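Lpg2148(MvcA) (Legionella pneumophila subsp. pneumophila str. Philadelphia 1, PDB 6K11) probably acts as a deamidase-related deubiquitinase that controls the host ubiquitin-conjugating enzyme UBE2N during Legionella infection. Local coordinates at residues E2-M7 / I238-G243; F6-K11 / E337-N342; R128-I133 / V149-Y154; N168-G173 / E223-W228. One frame throughout, in Å; residues are numbered along the deposited sequence.

Contact 1: E2-M7 / I238-G243; sequences ESPGFM and IPQTLG
The N-terminal cap of helix 4-19 sits against the loop that follows strand 228-238, with S3 and Q240 at the join. S3 is the N-cap residue, and its OG works twice: it takes the N-H of F6 (N to OG 3.2 Å) and donates to Q240 O at 2.9 Å, reaching that oxygen from 36° above the carbonyl plane. A chi1 of 74° leaves OG between the backbone N and the carbonyl carbon, where it meets F6 N and Q240 O. The extended Q240 side chain runs past S3, its CG 3.3 Å from S3 OG, and OE1 accepts a weak, long bond from G5 N (3.4 Å). P239 CB presses on G5 C at 3.5 Å, where a glycine lets the loop come close, and P239 CG lies at the edge of the F6 ring. L242 CD1 comes to 3.6 Å from E2 N. In the first helical turn F6 N is thus capped by S3 OG, while G5 N gains a weak bond from the loop.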
loop_
_atom_site.group_PDB
_atom_site.type_symbol
_atom_site.label_atom_id
_atom_site.label_comp_id
_atom_site.label_asym_id
_atom_site.label_seq_id
_atom_site.Cartn_x
_atom_site.Cartn_y
_atom_site.Cartn_z
ATOM N N GLU A 2 22.375 -9.294 24.978
ATOM C CA GLU A 2 21.279 -9.178 24.016
ATOM C C GLU A 2 21.119 -10.430 23.147
ATOM O O GLU A 2 22.102 -10.986 22.658
ATOM C CB GLU A 2 21.489 -7.953 23.121
ATOM C CG GLU A 2 21.135 -6.599 23.749
ATOM C CD GLU A 2 19.643 -6.431 24.025
ATOM O OE1 GLU A 2 19.247 -5.358 24.541
ATOM O OE2 GLU A 2 18.863 -7.367 23.724
ATOM N N SER A 3 19.874 -10.860 22.948
ATOM C CA SER A 3 19.613 -12.061 22.167
ATOM C C SER A 3 19.936 -11.822 20.690
ATOM O O SER A 3 19.916 -10.679 20.219
ATOM C CB SER A 3 18.160 -12.492 22.323
ATOM O OG SER A 3 17.282 -11.637 21.602
ATOM N N PRO A 4 20.278 -12.881 19.946
ATOM C CA PRO A 4 20.503 -12.700 18.503
ATOM C C PRO A 4 19.300 -12.099 17.791
ATOM O O PRO A 4 19.467 -11.268 16.888
ATOM C CB PRO A 4 20.801 -14.125 18.016
ATOM C CG PRO A 4 21.355 -14.822 19.233
ATOM C CD PRO A 4 20.604 -14.244 20.398
ATOM N N GLY A 5 18.092 -12.501 18.184
ATOM C CA GLY A 5 16.895 -11.943 17.571
ATOM C C GLY A 5 16.786 -10.441 17.749
ATOM O O GLY A 5 16.381 -9.732 16.827
ATOM N N PHE A 6 17.165 -9.932 18.924
ATOM C CA PHE A 6 17.142 -8.486 19.123
ATOM C C PHE A 6 18.233 -7.784 18.323
ATOM O O PHE A 6 18.044 -6.639 17.889
ATOM C CB PHE A 6 17.284 -8.126 20.599
ATOM C CG PHE A 6 17.282 -6.646 20.836
ATOM C CD1 PHE A 6 16.087 -5.957 20.957
ATOM C CD2 PHE A 6 18.473 -5.930 20.882
ATOM C CE1 PHE A 6 16.086 -4.594 21.154
ATOM C CE2 PHE A 6 18.473 -4.562 21.068
ATOM C CZ PHE A 6 17.279 -3.898 21.214
ATOM N N MET A 7 19.380 -8.444 18.129
ATOM C CA MET A 7 20.441 -7.861 17.313
ATOM C C MET A 7 19.955 -7.585 15.892
ATOM O O MET A 7 20.382 -6.607 15.262
ATOM C CB MET A 7 21.664 -8.788 17.290
ATOM C CG MET A 7 22.470 -8.842 18.587
ATOM S SD MET A 7 23.271 -7.281 19.042
ATOM C CE MET A 7 22.106 -6.557 20.158
ATOM N N ILE A 238 8.877 -9.367 16.553
ATOM C CA ILE A 238 8.893 -9.699 17.971
ATOM C C ILE A 238 10.084 -10.614 18.233
ATOM O O ILE A 238 10.006 -11.829 18.032
ATOM C CB ILE A 238 7.575 -10.356 18.416
ATOM C CG1 ILE A 238 6.386 -9.471 18.039
ATOM C CG2 ILE A 238 7.595 -10.591 19.934
ATOM C CD1 ILE A 238 5.069 -10.223 17.917
ATOM N N PRO A 239 11.217 -10.059 18.654
ATOM C CA PRO A 239 12.411 -10.876 18.873
ATOM C C PRO A 239 12.326 -11.654 20.182
ATOM O O PRO A 239 11.606 -11.292 21.117
ATOM C CB PRO A 239 13.546 -9.845 18.923
ATOM C CG PRO A 239 12.881 -8.581 19.410
ATOM C CD PRO A 239 11.478 -8.621 18.855
ATOM N N GLN A 240 13.089 -12.748 20.227
ATOM C CA GLN A 240 13.137 -13.576 21.424
ATOM C C GLN A 240 13.638 -12.773 22.618
ATOM O O GLN A 240 14.486 -11.881 22.494
ATOM C CB GLN A 240 14.046 -14.783 21.197
ATOM C CG GLN A 240 15.482 -14.383 20.946
ATOM C CD GLN A 240 16.365 -15.546 20.544
ATOM O OE1 GLN A 240 17.116 -15.460 19.558
ATOM N NE2 GLN A 240 16.289 -16.642 21.305
ATOM N N THR A 241 13.093 -13.093 23.786
ATOM C CA THR A 241 13.533 -12.497 25.035
ATOM C C THR A 241 14.723 -13.264 25.607
ATOM O O THR A 241 14.966 -14.425 25.272
ATOM C CB THR A 241 12.394 -12.479 26.059
ATOM O OG1 THR A 241 11.887 -13.809 26.224
ATOM C CG2 THR A 241 11.266 -11.567 25.597
ATOM N N LEU A 242 15.473 -12.584 26.469
ATOM C CA LEU A 242 16.486 -13.215 27.306
ATOM C C LEU A 242 15.895 -13.442 28.691
ATOM O O LEU A 242 15.285 -12.532 29.263
ATOM C CB LEU A 242 17.739 -12.344 27.415
ATOM C CG LEU A 242 18.762 -12.339 26.282
ATOM C CD1 LEU A 242 19.888 -11.369 26.620
ATOM C CD2 LEU A 242 19.310 -13.740 26.024
ATOM N N GLY A 243 16.074 -14.650 29.220
ATOM C CA GLY A 243 15.637 -14.926 30.579
ATOM C C GLY A 243 14.154 -14.668 30.754
ATOM O O GLY A 243 13.321 -15.110 29.954
#

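Contact 2: F6-K11 / E337-N342; sequences FMVHKK and ELALKN
Segments 6-11 and 337-342 of helices 4-19 and 336-351 run nearly side by side in the same direction, their axes 9.3 Å apart and crossing at 22°, with V8 and L340 the nearest pair of CA atoms. The side-chain contacts across them are apolar. V8 turns both methyl groups to the neighbour: CG2 lies 3.7 Å from L340 CG and 3.8 Å from A339 CB, while CG1 is 4.0 Å from the same A339 CB. That small methyl fits against the fork of the valine and lets the backbones approach. L340 reaches across beside V8; chi1 of -70° sets its CG beside the backbone N, on the side of V8, and CD2 continues over the other backbone, 3.8 Å from M7 C and also near V8 N. M7 contributes its CB, 4.0 Å from L340 CD2, before its chain bends off. K11 closes the far end with its aliphatic part, CD standing 4.3 Å from L340 CD2, while its NZ goes on to Q344 OE1 one turn later on helix 336-351. V8 also touches P336. This near-parallel helix pair with an apolar interface joins the N-terminal helix to helix 336-351, V8 reaching on to Y237 of strand 228-238.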
loop_
_atom_site.group_PDB
_atom_site.type_symbol
_atom_site.label_atom_id
_atom_site.label_comp_id
_atom_site.label_asym_id
_atom_site.label_seq_id
_atom_site.Cartn_x
_atom_site.Cartn_y
_atom_site.Cartn_z
ATOM N N PHE A 6 17.165 -9.932 18.924
ATOM C CA PHE A 6 17.142 -8.486 19.123
ATOM C C PHE A 6 18.233 -7.784 18.323
ATOM O O PHE A 6 18.044 -6.639 17.889
ATOM C CB PHE A 6 17.284 -8.126 20.599
ATOM C CG PHE A 6 17.282 -6.646 20.836
ATOM C CD1 PHE A 6 16.087 -5.957 20.957
ATOM C CD2 PHE A 6 18.473 -5.930 20.882
ATOM C CE1 PHE A 6 16.086 -4.594 21.154
ATOM C CE2 PHE A 6 18.473 -4.562 21.068
ATOM C CZ PHE A 6 17.279 -3.898 21.214
ATOM N N MET A 7 19.380 -8.444 18.129
ATOM C CA MET A 7 20.441 -7.861 17.313
ATOM C C MET A 7 19.955 -7.585 15.892
ATOM O O MET A 7 20.382 -6.607 15.262
ATOM C CB MET A 7 21.664 -8.788 17.290
ATOM C CG MET A 7 22.470 -8.842 18.587
ATOM S SD MET A 7 23.271 -7.281 19.042
ATOM C CE MET A 7 22.106 -6.557 20.158
ATOM N N VAL A 8 19.073 -8.446 15.371
ATOM C CA VAL A 8 18.449 -8.214 14.068
ATOM C C VAL A 8 17.723 -6.874 14.061
ATOM O O VAL A 8 17.858 -6.083 13.121
ATOM C CB VAL A 8 17.488 -9.365 13.722
ATOM C CG1 VAL A 8 16.627 -9.027 12.490
ATOM C CG2 VAL A 8 18.253 -10.675 13.508
ATOM N N HIS A 9 16.926 -6.604 15.101
ATOM C CA HIS A 9 16.204 -5.332 15.144
ATOM C C HIS A 9 17.169 -4.155 15.250
ATOM O O HIS A 9 17.016 -3.141 14.555
ATOM C CB HIS A 9 15.211 -5.311 16.311
ATOM C CG HIS A 9 14.743 -3.929 16.668
ATOM N ND1 HIS A 9 13.796 -3.248 15.924
ATOM C CD2 HIS A 9 15.113 -3.088 17.665
ATOM C CE1 HIS A 9 13.603 -2.052 16.454
ATOM N NE2 HIS A 9 14.380 -1.934 17.516
ATOM N N LYS A 10 18.170 -4.263 16.135
ATOM C CA LYS A 10 19.091 -3.152 16.338
ATOM C C LYS A 10 19.834 -2.820 15.051
ATOM O O LYS A 10 20.030 -1.644 14.717
ATOM C CB LYS A 10 20.074 -3.505 17.460
ATOM C CG LYS A 10 21.195 -2.518 17.681
ATOM C CD LYS A 10 21.947 -2.908 18.962
ATOM C CE LYS A 10 22.983 -1.871 19.364
ATOM N NZ LYS A 10 23.860 -2.424 20.446
ATOM N N LYS A 11 20.252 -3.843 14.318
ATOM C CA LYS A 11 21.053 -3.634 13.118
ATOM C C LYS A 11 20.200 -3.139 11.963
ATOM O O LYS A 11 20.619 -2.243 11.223
ATOM C CB LYS A 11 21.772 -4.935 12.748
ATOM C CG LYS A 11 22.367 -5.005 11.358
ATOM C CD LYS A 11 23.489 -6.062 11.319
ATOM C CE LYS A 11 24.384 -5.900 10.083
ATOM N NZ LYS A 11 25.828 -6.030 10.350
ATOM N N GLU A 337 20.111 -15.875 12.659
ATOM C CA GLU A 337 21.437 -16.003 12.054
ATOM C C GLU A 337 21.392 -15.655 10.581
ATOM O O GLU A 337 22.304 -15.003 10.061
ATOM C CB GLU A 337 21.992 -17.420 12.236
ATOM C CG GLU A 337 22.083 -17.912 13.675
ATOM C CD GLU A 337 22.808 -16.977 14.649
ATOM O OE1 GLU A 337 22.708 -17.261 15.876
ATOM O OE2 GLU A 337 23.504 -16.015 14.231
ATOM N N LEU A 338 20.352 -16.117 9.890
ATOM C CA LEU A 338 20.196 -15.816 8.474
ATOM C C LEU A 338 19.918 -14.328 8.255
ATOM O O LEU A 338 20.498 -13.714 7.351
ATOM C CB LEU A 338 19.071 -16.668 7.888
ATOM C CG LEU A 338 18.664 -16.416 6.441
ATOM C CD1 LEU A 338 19.881 -16.445 5.516
ATOM C CD2 LEU A 338 17.649 -17.458 6.020
ATOM N N ALA A 339 19.035 -13.738 9.071
ATOM C CA ALA A 339 18.723 -12.311 8.945
ATOM C C ALA A 339 19.968 -11.448 9.160
ATOM O O ALA A 339 20.227 -10.514 8.392
ATOM C CB ALA A 339 17.617 -11.924 9.933
ATOM N N LEU A 340 20.755 -11.752 10.199
ATOM C CA LEU A 340 21.990 -11.008 10.455
ATOM C C LEU A 340 22.999 -11.175 9.327
ATOM O O LEU A 340 23.777 -10.254 9.052
ATOM C CB LEU A 340 22.615 -11.452 11.782
ATOM C CG LEU A 340 21.887 -11.054 13.072
ATOM C CD1 LEU A 340 22.372 -11.893 14.265
ATOM C CD2 LEU A 340 22.050 -9.560 13.340
ATOM N N LYS A 341 23.021 -12.343 8.684
ATOM C CA LYS A 341 23.882 -12.540 7.519
ATOM C C LYS A 341 23.408 -11.727 6.321
ATOM O O LYS A 341 24.225 -11.153 5.592
ATOM C CB LYS A 341 23.932 -14.017 7.145
ATOM C CG LYS A 341 24.893 -14.271 6.010
ATOM C CD LYS A 341 25.623 -15.588 6.170
ATOM C CE LYS A 341 26.509 -15.849 4.963
ATOM N NZ LYS A 341 26.097 -17.090 4.261
ATOM N N ASN A 342 22.098 -11.693 6.084
ATOM C CA ASN A 342 21.555 -10.831 5.033
ATOM C C ASN A 342 21.885 -9.363 5.286
ATOM O O ASN A 342 22.237 -8.624 4.358
ATOM C CB ASN A 342 20.039 -11.025 4.939
ATOM C CG ASN A 342 19.672 -12.376 4.355
ATOM O OD1 ASN A 342 20.491 -13.009 3.693
ATOM N ND2 ASN A 342 18.441 -12.823 4.592
#

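Contact 3: R128-I133 / V149-Y154; sequences REDPPI and VKNKIY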
loop_
_atom_site.group_PDB
_atom_site.type_symbol
_atom_site.label_atom_id
_atom_site.label_comp_id
_atom_site.label_asym_id
_atom_site.label_seq_id
_atom_site.Cartn_x
_atom_site.Cartn_y
_atom_site.Cartn_z
ATOM N N ARG A 128 -9.414 -0.795 2.701
ATOM C CA ARG A 128 -10.596 0.038 2.856
ATOM C C ARG A 128 -11.668 -0.425 1.879
ATOM O O ARG A 128 -11.364 -0.920 0.792
ATOM C CB ARG A 128 -10.277 1.509 2.616
ATOM C CG ARG A 128 -9.770 1.804 1.234
ATOM C CD ARG A 128 -9.330 3.246 1.155
ATOM N NE ARG A 128 -9.361 3.744 -0.211
ATOM C CZ ARG A 128 -8.336 3.680 -1.045
ATOM N NH1 ARG A 128 -7.182 3.135 -0.647
ATOM N NH2 ARG A 128 -8.461 4.171 -2.268
ATOM N N GLU A 129 -12.926 -0.268 2.282
ATOM C CA GLU A 129 -14.058 -0.687 1.463
ATOM C C GLU A 129 -14.496 0.482 0.594
ATOM O O GLU A 129 -14.903 1.531 1.108
ATOM C CB GLU A 129 -15.206 -1.185 2.336
ATOM C CG GLU A 129 -16.239 -2.002 1.577
ATOM C CD GLU A 129 -17.450 -2.321 2.427
ATOM O OE1 GLU A 129 -17.780 -1.492 3.304
ATOM O OE2 GLU A 129 -18.071 -3.388 2.226
ATOM N N ASP A 130 -14.409 0.301 -0.718
ATOM C CA ASP A 130 -14.529 1.401 -1.674
ATOM C C ASP A 130 -15.436 0.988 -2.834
ATOM O O ASP A 130 -14.984 0.862 -3.977
ATOM C CB ASP A 130 -13.138 1.799 -2.173
ATOM C CG ASP A 130 -13.150 3.046 -3.027
ATOM O OD1 ASP A 130 -13.953 3.958 -2.736
ATOM O OD2 ASP A 130 -12.345 3.115 -3.978
ATOM N N PRO A 131 -16.731 0.786 -2.579
ATOM C CA PRO A 131 -17.659 0.396 -3.679
ATOM C C PRO A 131 -17.890 1.559 -4.630
ATOM O O PRO A 131 -17.618 2.718 -4.274
ATOM C CB PRO A 131 -18.950 0.015 -2.936
ATOM C CG PRO A 131 -18.898 0.832 -1.660
ATOM C CD PRO A 131 -17.432 0.923 -1.286
ATOM N N PRO A 132 -18.382 1.299 -5.849
ATOM C CA PRO A 132 -18.698 2.405 -6.761
ATOM C C PRO A 132 -19.817 3.259 -6.191
ATOM O O PRO A 132 -20.667 2.785 -5.440
ATOM C CB PRO A 132 -19.139 1.701 -8.050
ATOM C CG PRO A 132 -19.675 0.375 -7.575
ATOM C CD PRO A 132 -18.772 -0.009 -6.417
ATOM N N ILE A 133 -19.800 4.545 -6.538
ATOM C CA ILE A 133 -20.794 5.478 -6.026
ATOM C C ILE A 133 -21.503 6.243 -7.129
ATOM O O ILE A 133 -22.410 7.026 -6.833
ATOM C CB ILE A 133 -20.190 6.476 -5.014
ATOM C CG1 ILE A 133 -19.049 7.269 -5.648
ATOM C CG2 ILE A 133 -19.736 5.765 -3.733
ATOM C CD1 ILE A 133 -18.797 8.645 -4.977
ATOM N N VAL A 149 -13.012 5.549 -16.768
ATOM C CA VAL A 149 -12.652 5.661 -15.359
ATOM C C VAL A 149 -13.121 4.424 -14.608
ATOM O O VAL A 149 -14.233 3.922 -14.819
ATOM C CB VAL A 149 -13.235 6.942 -14.739
ATOM C CG1 VAL A 149 -12.881 7.032 -13.245
ATOM C CG2 VAL A 149 -12.725 8.166 -15.479
ATOM N N LYS A 150 -12.269 3.929 -13.723
ATOM C CA LYS A 150 -12.526 2.690 -13.014
ATOM C C LYS A 150 -13.412 2.924 -11.784
ATOM O O LYS A 150 -13.542 4.041 -11.271
ATOM C CB LYS A 150 -11.194 2.043 -12.616
ATOM C CG LYS A 150 -10.295 1.718 -13.816
ATOM C CD LYS A 150 -8.963 1.097 -13.375
ATOM C CE LYS A 150 -7.787 1.756 -14.089
ATOM N NZ LYS A 150 -6.822 0.745 -14.587
ATOM N N ASN A 151 -14.030 1.833 -11.314
ATOM C CA ASN A 151 -14.903 1.816 -10.129
ATOM C C ASN A 151 -16.160 2.659 -10.344
ATOM O O ASN A 151 -16.567 3.448 -9.483
ATOM C CB ASN A 151 -14.169 2.241 -8.855
ATOM C CG ASN A 151 -14.829 1.674 -7.594
ATOM O OD1 ASN A 151 -15.518 0.645 -7.648
ATOM N ND2 ASN A 151 -14.619 2.338 -6.457
ATOM N N LYS A 152 -16.790 2.463 -11.502
ATOM C CA LYS A 152 -18.067 3.080 -11.824
ATOM C C LYS A 152 -18.945 2.045 -12.519
ATOM O O LYS A 152 -18.444 1.082 -13.113
ATOM C CB LYS A 152 -17.900 4.308 -12.735
ATOM C CG LYS A 152 -17.131 5.475 -12.105
ATOM C CD LYS A 152 -17.007 6.636 -13.088
ATOM C CE LYS A 152 -16.388 7.873 -12.425
ATOM N NZ LYS A 152 -16.283 9.032 -13.369
ATOM N N ILE A 153 -20.257 2.238 -12.427
ATOM C CA ILE A 153 -21.204 1.470 -13.234
ATOM C C ILE A 153 -21.490 2.253 -14.504
ATOM O O ILE A 153 -21.683 3.471 -14.456
ATOM C CB ILE A 153 -22.493 1.187 -12.446
ATOM C CG1 ILE A 153 -22.203 0.225 -11.297
ATOM C CG2 ILE A 153 -23.574 0.630 -13.384
ATOM C CD1 ILE A 153 -23.355 0.051 -10.338
ATOM N N TYR A 154 -21.501 1.559 -15.645
ATOM C CA TYR A 154 -21.697 2.175 -16.954
ATOM C C TYR A 154 -22.947 1.610 -17.614
ATOM O O TYR A 154 -23.080 0.391 -17.761
ATOM C CB TYR A 154 -20.477 1.948 -17.855
ATOM C CG TYR A 154 -19.281 2.771 -17.416
ATOM C CD1 TYR A 154 -19.090 4.061 -17.898
ATOM C CD2 TYR A 154 -18.371 2.276 -16.489
ATOM C CE1 TYR A 154 -18.010 4.840 -17.478
ATOM C CE2 TYR A 154 -17.290 3.040 -16.067
ATOM C CZ TYR A 154 -17.115 4.320 -16.569
ATOM O OH TYR A 154 -16.042 5.081 -16.143
HETATM O O HOH W 1 -14.809 -1.227 -5.899
HETATM O O HOH W 2 -18.065 5.369 -8.392
#
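N151 sends its amide across to the loop D130-P132, and the two ends of that amide meet different things. ND2 donates to D130 O at 2.9 Å with an N-H...O angle of 151°, arriving from above the carbonyl plane rather than on a lone pair. OD1 lies against the ring of P132, 3.5 Å from CD, and the two side chains cross at about a right angle. The anti torsion about CA-CB (chi1 -155°) swings the amide beside the carbonyl carbon of N151, toward D130 and P132. The D130 carboxylate is turned 65° from the amide plane, and its OD1 is taken by Q323 NE2. Behind the amide, N151 has the positive phi found at the first position of a G1 β-bulge; N151 and K152 both face I163, beside strand 152-155 of the mixed sheet of the insertion domain. P132 CB packs on N151 O at 3.4 Å. Two waters complete the join: one donates to both D130 O and N151 OD1, so D130 O receives two bonds; the other accepts from I133 N and donates to N151 O, at 2.7 Å from each. The P132 and N151 side chains also touch F162 on strand 160-163.

Contact 4: N168-G173 / E223-W228; sequences NLFNLG and ERFDFW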
loop_
_atom_site.group_PDB
_atom_site.type_symbol
_atom_site.label_atom_id
_atom_site.label_comp_id
_atom_site.label_asym_id
_atom_site.label_seq_id
_atom_site.Cartn_x
_atom_site.Cartn_y
_atom_site.Cartn_z
ATOM N N ASN A 168 -11.310 -4.654 -14.319
ATOM C CA ASN A 168 -12.074 -5.811 -14.770
ATOM C C ASN A 168 -13.484 -5.390 -15.164
ATOM O O ASN A 168 -14.148 -4.641 -14.442
ATOM C CB ASN A 168 -12.163 -6.858 -13.663
ATOM C CG ASN A 168 -10.809 -7.426 -13.272
ATOM O OD1 ASN A 168 -10.019 -7.840 -14.129
ATOM N ND2 ASN A 168 -10.542 -7.471 -11.963
ATOM N N LEU A 169 -13.961 -5.907 -16.296
ATOM C CA LEU A 169 -15.242 -5.495 -16.863
ATOM C C LEU A 169 -16.282 -6.570 -16.573
ATOM O O LEU A 169 -16.180 -7.694 -17.076
ATOM C CB LEU A 169 -15.090 -5.249 -18.363
ATOM C CG LEU A 169 -16.292 -4.795 -19.179
ATOM C CD1 LEU A 169 -16.619 -3.351 -18.865
ATOM C CD2 LEU A 169 -15.992 -4.969 -20.664
ATOM N N PHE A 170 -17.286 -6.230 -15.767
ATOM C CA PHE A 170 -18.322 -7.175 -15.370
ATOM C C PHE A 170 -19.619 -6.797 -16.063
ATOM O O PHE A 170 -20.139 -5.694 -15.847
ATOM C CB PHE A 170 -18.528 -7.187 -13.855
ATOM C CG PHE A 170 -17.348 -7.706 -13.074
ATOM C CD1 PHE A 170 -16.340 -6.843 -12.675
ATOM C CD2 PHE A 170 -17.267 -9.049 -12.716
ATOM C CE1 PHE A 170 -15.254 -7.312 -11.949
ATOM C CE2 PHE A 170 -16.175 -9.534 -11.991
ATOM C CZ PHE A 170 -15.172 -8.647 -11.599
ATOM N N ASN A 171 -20.141 -7.709 -16.883
ATOM C CA ASN A 171 -21.486 -7.559 -17.426
ATOM C C ASN A 171 -22.477 -7.880 -16.312
ATOM O O ASN A 171 -22.420 -8.962 -15.711
ATOM C CB ASN A 171 -21.693 -8.477 -18.641
ATOM C CG ASN A 171 -22.998 -8.190 -19.382
ATOM O OD1 ASN A 171 -24.048 -7.979 -18.757
ATOM N ND2 ASN A 171 -22.941 -8.198 -20.710
ATOM N N LEU A 172 -23.361 -6.934 -16.013
ATOM C CA LEU A 172 -24.258 -7.077 -14.873
ATOM C C LEU A 172 -25.525 -7.879 -15.198
ATOM O O LEU A 172 -26.317 -8.135 -14.284
ATOM C CB LEU A 172 -24.635 -5.698 -14.319
ATOM C CG LEU A 172 -23.501 -4.929 -13.631
ATOM C CD1 LEU A 172 -24.058 -3.716 -12.859
ATOM C CD2 LEU A 172 -22.727 -5.860 -12.685
ATOM N N GLY A 173 -25.724 -8.311 -16.442
ATOM C CA GLY A 173 -26.768 -9.284 -16.713
ATOM C C GLY A 173 -27.837 -8.940 -17.739
ATOM O O GLY A 173 -28.174 -9.770 -18.590
ATOM N N GLU A 223 -21.575 -10.417 -4.482
ATOM C CA GLU A 223 -20.546 -11.390 -4.151
ATOM C C GLU A 223 -19.670 -11.743 -5.345
ATOM O O GLU A 223 -18.687 -12.469 -5.168
ATOM C CB GLU A 223 -21.187 -12.648 -3.552
ATOM C CG GLU A 223 -21.927 -13.539 -4.542
ATOM C CD GLU A 223 -23.130 -12.872 -5.244
ATOM O OE1 GLU A 223 -23.577 -13.432 -6.276
ATOM O OE2 GLU A 223 -23.650 -11.827 -4.756
ATOM N N ARG A 224 -19.974 -11.241 -6.546
ATOM C CA ARG A 224 -19.051 -11.392 -7.669
ATOM C C ARG A 224 -17.834 -10.480 -7.552
ATOM O O ARG A 224 -16.825 -10.717 -8.225
ATOM C CB ARG A 224 -19.731 -11.060 -8.997
ATOM C CG ARG A 224 -20.858 -11.975 -9.423
ATOM C CD ARG A 224 -21.478 -11.438 -10.721
ATOM N NE ARG A 224 -20.621 -11.596 -11.899
ATOM C CZ ARG A 224 -20.840 -10.969 -13.052
ATOM N NH1 ARG A 224 -21.883 -10.162 -13.168
ATOM N NH2 ARG A 224 -20.039 -11.149 -14.093
ATOM N N PHE A 225 -17.919 -9.426 -6.756
ATOM C CA PHE A 225 -16.934 -8.358 -6.796
ATOM C C PHE A 225 -16.182 -8.264 -5.480
ATOM O O PHE A 225 -16.631 -8.760 -4.443
ATOM C CB PHE A 225 -17.594 -7.011 -7.074
ATOM C CG PHE A 225 -18.705 -7.083 -8.073
ATOM C CD1 PHE A 225 -18.461 -7.532 -9.359
ATOM C CD2 PHE A 225 -19.984 -6.677 -7.733
ATOM C CE1 PHE A 225 -19.479 -7.580 -10.291
ATOM C CE2 PHE A 225 -21.006 -6.736 -8.655
ATOM C CZ PHE A 225 -20.753 -7.189 -9.934
ATOM N N ASP A 226 -15.039 -7.586 -5.541
ATOM C CA ASP A 226 -14.219 -7.282 -4.368
ATOM C C ASP A 226 -14.111 -5.764 -4.315
ATOM O O ASP A 226 -13.461 -5.155 -5.170
ATOM C CB ASP A 226 -12.844 -7.964 -4.470
ATOM C CG ASP A 226 -11.956 -7.735 -3.230
ATOM O OD1 ASP A 226 -12.400 -7.122 -2.234
ATOM O OD2 ASP A 226 -10.793 -8.188 -3.267
ATOM N N PHE A 227 -14.823 -5.145 -3.372
ATOM C CA PHE A 227 -14.780 -3.691 -3.222
ATOM C C PHE A 227 -13.625 -3.218 -2.341
ATOM O O PHE A 227 -13.434 -2.004 -2.190
ATOM C CB PHE A 227 -16.083 -3.181 -2.619
ATOM C CG PHE A 227 -17.298 -3.513 -3.432
ATOM C CD1 PHE A 227 -17.269 -3.420 -4.815
ATOM C CD2 PHE A 227 -18.476 -3.900 -2.805
ATOM C CE1 PHE A 227 -18.398 -3.718 -5.562
ATOM C CE2 PHE A 227 -19.615 -4.198 -3.550
ATOM C CZ PHE A 227 -19.572 -4.110 -4.925
ATOM N N TRP A 228 -12.875 -4.134 -1.746
ATOM C CA TRP A 228 -11.802 -3.747 -0.839
ATOM C C TRP A 228 -10.531 -3.430 -1.624
ATOM O O TRP A 228 -10.218 -4.089 -2.624
ATOM C CB TRP A 228 -11.540 -4.861 0.170
ATOM C CG TRP A 228 -12.698 -5.103 1.108
ATOM C CD1 TRP A 228 -13.737 -5.980 0.930
ATOM C CD2 TRP A 228 -12.930 -4.457 2.371
ATOM N NE1 TRP A 228 -14.592 -5.928 2.012
ATOM C CE2 TRP A 228 -14.121 -4.998 2.906
ATOM C CE3 TRP A 228 -12.243 -3.478 3.101
ATOM C CZ2 TRP A 228 -14.641 -4.588 4.136
ATOM C CZ3 TRP A 228 -12.762 -3.069 4.323
ATOM C CH2 TRP A 228 -13.951 -3.625 4.828
#
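F170 takes the edge of F225 on one ring face in a T-shaped stack, with centroids 4.9 Å apart and planes at 80°. F225 CD1 stands over the middle of that face, and CE1 comes to 3.5 Å from F170 CG. CZ of F225 meets L172 CD2 at 3.6 Å, so F170 and L172 both touch the F225 ring. R224 arches alongside: its chain bends at chi3 (71°), bringing NH1 to N171 O at 2.9 Å in an almost straight bond (174°) that lies in the guanidinium plane. NH2 comes near the plane of the F170 ring, 3.7 Å from CD2, while R224 CB lies over a face of F225. Further out, Q221 OE1 also accepts from R224 NH1, and F218 and F162 pack on F225. N171 OD1 accepts from G173 N, an Asx turn at the end of strand 169-171. A T-shaped Phe pair thus joins the outermost strand 169-171 of the insertion domain's mixed sheet to the segment between helix 206-220 and strand 228-238.

In the fold
Contacts 1 and 2 share F6 and M7 of helix 4-19 and lie on one side of the chain's centre; contacts 3 and 4 lie on the opposite side, about 43 to 47 Å away between centres. Contacts 1 and 2 are partly buried: the helix start is met in contact 1 by an N-cap bonded to the loop plus proline and leucine packing, the helix flank in contact 2 by apolar side chains. Contacts 3 and 4 are surface contacts around the insertion domain, the former amide- and water-mediated, the latter aromatic with an arginine bond. They adjoin where the two connecting segments run side by side, D130 N lying 2.9 Å from F227 O in a probable hydrogen bond. Both are nested inside the loops closed by contacts 1 and 2.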